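Local structure of beta-n-acetylhexosaminidase (4AZI) at residues Q240-W250 / L265-N276. The protein probably removes terminal N-acetylglucosamine residues from the non-reducing ends of glycans, as a family 20 exo-beta-D-N-acetylglucosaminidase of Streptococcus pneumoniae. The protein carries 2 engineered substitutions. Residues are numbered along the deposited sequence; the frame is centred on the assembly and turned at random.
Sequences QFDKDVLISYW and LASKGYKFLNTN. With OAN (O-(2-acetamido-2-deoxy D-glucopyranosylidene) amino-N-phenylcarbamate), chain C.
Leu-273 O is gripped from opposite faces of its carbonyl plane, by Tyr-249 N across the contact at 3.2 Å and by Thr-275 OG1 from two residues further along its own segment. Strands 246-249 and 271-274 are parallel neighbours in the TIM barrel of this glycoside hydrolase, joined by a beta-alpha-beta crossover through helix 262-267. Their backbones also pair through Ile-247 N to Lys-271 O, nearly straight at 174°, and through Leu-273 N to Ile-247 O. On the barrel's inner side, Ser-248 donates from OG to Thr-275 OG1 at 2.8 Å, and the threonine hydroxyl passes a bond on to Leu-273 O; both side chains are short enough to fit beside Met-325 of the next strand while their hydroxyls satisfy each other.

On the helix side Ile-247, Tyr-249 and Phe-272 pack together. The beta-branch of Ile-247 lets CB meet Phe-272 CD1 while the CG1 arm carries CD1 over one face of the Tyr-270 ring, 4.2 Å from the centroid. Phe-272 runs alongside Tyr-249, the two planes at 89°, while Leu-265 CD1 reaches the tyrosine's ring edge from the helix; the hydroxyl of Tyr-249 bonds to Ala-260 O. With CG anti to its carbonyl carbon (chi1 -75°), Tyr-270 reaches toward the loop preceding strand 246-249, and its OH donates to Asp-242 O at 2.8 Å from well above the carbonyl plane. One water joins Lys-243 O to Gly-269 O, a second Val-245 O to Lys-271 N.

At the other end Trp-250, in the ligand pocket, has its indole NE1 held by Asp-229 and offers one ring face to the inhibitor's acetamido methyl CAH, 3.7 Å from NE1.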
loop_
_atom_site.group_PDB
_atom_site.type_symbol
_atom_site.label_atom_id
_atom_site.label_comp_id
_atom_site.label_asym_id
_atom_site.label_seq_id
_atom_site.Cartn_x
_atom_site.Cartn_y
_atom_site.Cartn_z
ATOM N N GLN A 240 12.294 7.422 -20.470
ATOM C CA GLN A 240 11.359 6.312 -20.616
ATOM C C GLN A 240 11.261 5.477 -19.344
ATOM O O GLN A 240 12.251 5.295 -18.645
ATOM C CB GLN A 240 11.744 5.442 -21.815
ATOM C CG GLN A 240 10.555 4.978 -22.644
ATOM C CD GLN A 240 9.812 6.116 -23.344
ATOM O OE1 GLN A 240 8.605 6.023 -23.596
ATOM N NE2 GLN A 240 10.532 7.191 -23.673
ATOM N N PHE A 241 10.065 4.981 -19.044
ATOM C CA PHE A 241 9.855 4.175 -17.832
ATOM C C PHE A 241 9.382 2.764 -18.174
ATOM O O PHE A 241 8.798 2.544 -19.242
ATOM C CB PHE A 241 8.871 4.861 -16.876
ATOM C CG PHE A 241 9.419 6.099 -16.213
ATOM C CD1 PHE A 241 9.438 7.322 -16.885
ATOM C CD2 PHE A 241 9.912 6.049 -14.907
ATOM C CE1 PHE A 241 9.945 8.464 -16.272
ATOM C CE2 PHE A 241 10.410 7.192 -14.284
ATOM C CZ PHE A 241 10.433 8.402 -14.970
ATOM N N ASP A 242 9.666 1.823 -17.266
ATOM C CA ASP A 242 9.222 0.418 -17.333
ATOM C C ASP A 242 7.698 0.379 -17.484
ATOM O O ASP A 242 6.974 0.954 -16.673
ATOM C CB ASP A 242 9.671 -0.304 -16.047
ATOM C CG ASP A 242 9.382 -1.813 -16.052
ATOM O OD1 ASP A 242 8.259 -2.217 -16.387
ATOM O OD2 ASP A 242 10.273 -2.606 -15.676
ATOM N N LYS A 243 7.200 -0.279 -18.525
ATOM C CA LYS A 243 5.747 -0.273 -18.759
ATOM C C LYS A 243 4.962 -1.278 -17.891
ATOM O O LYS A 243 3.740 -1.229 -17.855
ATOM C CB LYS A 243 5.412 -0.462 -20.239
ATOM C CG LYS A 243 6.083 0.525 -21.192
ATOM C CD LYS A 243 5.824 1.981 -20.825
ATOM C CE LYS A 243 6.511 2.912 -21.804
ATOM N NZ LYS A 243 7.996 2.739 -21.822
ATOM N N ASP A 244 5.659 -2.169 -17.191
ATOM C CA ASP A 244 4.997 -3.220 -16.384
ATOM C C ASP A 244 4.533 -2.804 -14.996
ATOM O O ASP A 244 3.872 -3.580 -14.323
ATOM C CB ASP A 244 5.905 -4.443 -16.218
ATOM C CG ASP A 244 6.218 -5.126 -17.525
ATOM O OD1 ASP A 244 5.372 -5.108 -18.439
ATOM O OD2 ASP A 244 7.319 -5.693 -17.621
ATOM N N VAL A 245 4.900 -1.603 -14.561
ATOM C CA VAL A 245 4.549 -1.122 -13.215
ATOM C C VAL A 245 3.042 -0.879 -13.078
ATOM O O VAL A 245 2.450 -0.232 -13.924
ATOM C CB VAL A 245 5.339 0.164 -12.857
ATOM C CG1 VAL A 245 4.876 0.743 -11.519
ATOM C CG2 VAL A 245 6.849 -0.118 -12.847
ATOM N N LEU A 246 2.435 -1.414 -12.015
ATOM C CA LEU A 246 1.067 -1.063 -11.641
ATOM C C LEU A 246 1.089 0.318 -10.987
ATOM O O LEU A 246 1.786 0.520 -10.009
ATOM C CB LEU A 246 0.481 -2.103 -10.687
ATOM C CG LEU A 246 -0.926 -1.834 -10.137
ATOM C CD1 LEU A 246 -2.000 -1.868 -11.227
ATOM C CD2 LEU A 246 -1.254 -2.815 -9.029
ATOM N N ILE A 247 0.351 1.277 -11.539
ATOM C CA ILE A 247 0.466 2.662 -11.075
ATOM C C ILE A 247 -0.589 2.963 -9.993
ATOM O O ILE A 247 -1.801 2.901 -10.236
ATOM C CB ILE A 247 0.353 3.675 -12.240
ATOM C CG1 ILE A 247 1.366 3.387 -13.387
ATOM C CG2 ILE A 247 0.431 5.103 -11.742
ATOM C CD1 ILE A 247 2.806 3.779 -13.119
ATOM N N SER A 248 -0.131 3.285 -8.796
ATOM C CA SER A 248 -1.055 3.719 -7.760
ATOM C C SER A 248 -1.336 5.204 -7.995
ATOM O O SER A 248 -0.546 6.055 -7.596
ATOM C CB SER A 248 -0.480 3.436 -6.372
ATOM O OG SER A 248 -1.308 3.969 -5.360
ATOM N N TYR A 249 -2.440 5.499 -8.685
ATOM C CA TYR A 249 -2.747 6.874 -9.108
ATOM C C TYR A 249 -3.615 7.601 -8.098
ATOM O O TYR A 249 -4.766 7.228 -7.869
ATOM C CB TYR A 249 -3.403 6.935 -10.509
ATOM C CG TYR A 249 -3.227 8.302 -11.147
ATOM C CD1 TYR A 249 -4.009 9.394 -10.740
ATOM C CD2 TYR A 249 -2.254 8.520 -12.124
ATOM C CE1 TYR A 249 -3.831 10.657 -11.300
ATOM C CE2 TYR A 249 -2.070 9.780 -12.681
ATOM C CZ TYR A 249 -2.859 10.847 -12.257
ATOM O OH TYR A 249 -2.688 12.100 -12.810
ATOM N N TRP A 250 -3.062 8.659 -7.507
ATOM C CA TRP A 250 -3.744 9.364 -6.432
ATOM C C TRP A 250 -4.116 10.795 -6.765
ATOM O O TRP A 250 -5.072 11.318 -6.215
ATOM C CB TRP A 250 -2.918 9.291 -5.155
ATOM C CG TRP A 250 -1.647 10.072 -5.253
ATOM C CD1 TRP A 250 -0.449 9.675 -5.842
ATOM C CD2 TRP A 250 -1.417 11.436 -4.797
ATOM N NE1 TRP A 250 0.482 10.672 -5.765
ATOM C CE2 TRP A 250 -0.032 11.759 -5.151
ATOM C CE3 TRP A 250 -2.186 12.387 -4.147
ATOM C CZ2 TRP A 250 0.535 12.983 -4.850
ATOM C CZ3 TRP A 250 -1.605 13.622 -3.851
ATOM C CH2 TRP A 250 -0.277 13.914 -4.199
ATOM N N LEU A 265 -0.779 8.453 -19.143
ATOM C CA LEU A 265 -0.205 7.175 -18.696
ATOM C C LEU A 265 -0.908 5.956 -19.293
ATOM O O LEU A 265 -0.239 5.007 -19.690
ATOM C CB LEU A 265 -0.149 7.087 -17.167
ATOM C CG LEU A 265 0.742 8.103 -16.447
ATOM C CD1 LEU A 265 0.598 7.924 -14.936
ATOM C CD2 LEU A 265 2.189 7.953 -16.879
ATOM N N ALA A 266 -2.239 5.992 -19.389
ATOM C CA ALA A 266 -2.992 4.933 -20.078
ATOM C C ALA A 266 -2.505 4.754 -21.511
ATOM O O ALA A 266 -2.341 3.613 -21.986
ATOM C CB ALA A 266 -4.486 5.222 -20.057
ATOM N N SER A 267 -2.253 5.889 -22.176
ATOM C CA SER A 267 -1.754 5.921 -23.548
ATOM C C SER A 267 -0.400 5.206 -23.687
ATOM O O SER A 267 -0.111 4.611 -24.725
ATOM C CB SER A 267 -1.697 7.370 -24.076
ATOM O OG SER A 267 -0.553 8.077 -23.618
ATOM N N LYS A 268 0.400 5.232 -22.622
ATOM C CA LYS A 268 1.692 4.535 -22.569
ATOM C C LYS A 268 1.582 3.056 -22.190
ATOM O O LYS A 268 2.608 2.390 -22.011
ATOM C CB LYS A 268 2.638 5.230 -21.576
ATOM C CG LYS A 268 3.153 6.588 -22.020
ATOM C CD LYS A 268 4.187 6.456 -23.126
ATOM C CE LYS A 268 4.702 7.820 -23.529
ATOM N NZ LYS A 268 5.461 7.744 -24.805
ATOM N N GLY A 269 0.353 2.565 -22.045
ATOM C CA GLY A 269 0.082 1.164 -21.714
ATOM C C GLY A 269 -0.114 0.835 -20.233
ATOM O O GLY A 269 -0.266 -0.322 -19.875
ATOM N N TYR A 270 -0.115 1.838 -19.367
ATOM C CA TYR A 270 -0.152 1.563 -17.922
ATOM C C TYR A 270 -1.514 1.104 -17.410
ATOM O O TYR A 270 -2.547 1.466 -17.969
ATOM C CB TYR A 270 0.317 2.778 -17.127
ATOM C CG TYR A 270 1.808 2.992 -17.171
ATOM C CD1 TYR A 270 2.665 2.089 -16.563
ATOM C CD2 TYR A 270 2.363 4.093 -17.824
ATOM C CE1 TYR A 270 4.029 2.271 -16.577
ATOM C CE2 TYR A 270 3.738 4.281 -17.857
ATOM C CZ TYR A 270 4.564 3.358 -17.224
ATOM O OH TYR A 270 5.927 3.502 -17.229
ATOM N N LYS A 271 -1.498 0.294 -16.352
ATOM C CA LYS A 271 -2.716 -0.093 -15.640
ATOM C C LYS A 271 -2.717 0.561 -14.266
ATOM O O LYS A 271 -1.655 0.800 -13.702
ATOM C CB LYS A 271 -2.791 -1.607 -15.500
ATOM C CG LYS A 271 -2.963 -2.323 -16.828
ATOM C CD LYS A 271 -2.079 -3.547 -16.916
ATOM C CE LYS A 271 -2.760 -4.782 -16.340
ATOM N NZ LYS A 271 -3.764 -5.384 -17.263
ATOM N N PHE A 272 -3.907 0.839 -13.738
ATOM C CA PHE A 272 -4.038 1.669 -12.545
ATOM C C PHE A 272 -4.648 0.927 -11.379
ATOM O O PHE A 272 -5.568 0.139 -11.566
ATOM C CB PHE A 272 -4.919 2.905 -12.836
ATOM C CG PHE A 272 -4.378 3.810 -13.909
ATOM C CD1 PHE A 272 -3.255 4.597 -13.675
ATOM C CD2 PHE A 272 -5.007 3.897 -15.145
ATOM C CE1 PHE A 272 -2.761 5.442 -14.648
ATOM C CE2 PHE A 272 -4.515 4.741 -16.126
ATOM C CZ PHE A 272 -3.388 5.516 -15.877
ATOM N N LEU A 273 -4.130 1.190 -10.184
ATOM C CA LEU A 273 -4.863 0.945 -8.954
ATOM C C LEU A 273 -5.377 2.318 -8.508
ATOM O O LEU A 273 -4.574 3.201 -8.174
ATOM C CB LEU A 273 -3.978 0.305 -7.880
ATOM C CG LEU A 273 -4.650 0.082 -6.500
ATOM C CD1 LEU A 273 -5.870 -0.833 -6.599
ATOM C CD2 LEU A 273 -3.665 -0.448 -5.464
ATOM N N ASN A 274 -6.704 2.498 -8.567
ATOM C CA ASN A 274 -7.348 3.799 -8.300
ATOM C C ASN A 274 -7.250 4.184 -6.823
ATOM O O ASN A 274 -8.044 3.743 -5.999
ATOM C CB ASN A 274 -8.808 3.790 -8.782
ATOM C CG ASN A 274 -9.515 5.135 -8.605
ATOM O OD1 ASN A 274 -8.897 6.158 -8.296
ATOM N ND2 ASN A 274 -10.828 5.131 -8.809
ATOM N N THR A 275 -6.268 5.025 -6.522
ATOM C CA THR A 275 -5.897 5.377 -5.165
ATOM C C THR A 275 -6.253 6.840 -4.916
ATOM O O THR A 275 -5.433 7.631 -4.445
ATOM C CB THR A 275 -4.392 5.127 -4.977
ATOM O OG1 THR A 275 -4.098 3.788 -5.402
ATOM C CG2 THR A 275 -3.953 5.297 -3.523
ATOM N N ASN A 276 -7.498 7.187 -5.237
ATOM C CA ASN A 276 -7.922 8.585 -5.291
ATOM C C ASN A 276 -7.673 9.329 -4.002
ATOM O O ASN A 276 -8.098 8.880 -2.945
ATOM C CB ASN A 276 -9.402 8.668 -5.644
ATOM C CG ASN A 276 -9.748 9.944 -6.359
ATOM O OD1 ASN A 276 -9.301 11.020 -5.979
ATOM N ND2 ASN A 276 -10.535 9.829 -7.421
HETATM C CAH OAN C . 1.342 9.210 -2.482
HETATM C CAG OAN C . 0.859 10.106 -1.331
HETATM O OAN OAN C . -0.331 10.175 -1.064
HETATM N NAI OAN C . 1.816 10.779 -0.690
HETATM C CAB OAN C . 1.587 11.687 0.454
HETATM C CAC OAN C . 1.510 10.874 1.748
HETATM O OAJ OAN C . 2.837 10.602 2.217
HETATM C CAD OAN C . 0.727 11.618 2.820
HETATM O OAK OAN C . 0.728 10.808 3.988
HETATM C CAE OAN C . -0.717 11.831 2.340
HETATM C CAF OAN C . -1.606 12.616 3.310
HETATM O OAM OAN C . -1.131 13.959 3.444
HETATM O OAL OAN C . -0.789 12.483 1.044
HETATM C CAA OAN C . 0.331 12.564 0.263
HETATM N NAY OAN C . 0.306 13.444 -0.716
HETATM O OAQ OAN C . -0.833 14.187 -0.824
HETATM C CAP OAN C . -0.640 15.445 -1.318
HETATM O OAR OAN C . -1.612 16.175 -1.522
HETATM N NAO OAN C . 0.629 15.816 -1.549
HETATM C CAS OAN C . 1.015 16.990 -2.070
HETATM C CAT OAN C . 1.883 16.967 -3.162
HETATM C CAU OAN C . 2.322 18.156 -3.743
HETATM C CAV OAN C . 1.892 19.380 -3.234
HETATM C CAW OAN C . 1.022 19.414 -2.136
HETATM C CAX OAN C . 0.585 18.222 -1.551
HETATM O O HOH W 1 1.157 -2.269 -18.255
HETATM O O HOH W 2 0.835 -1.354 -15.717
HETATM O O HOH W 3 -7.061 8.313 -8.819
#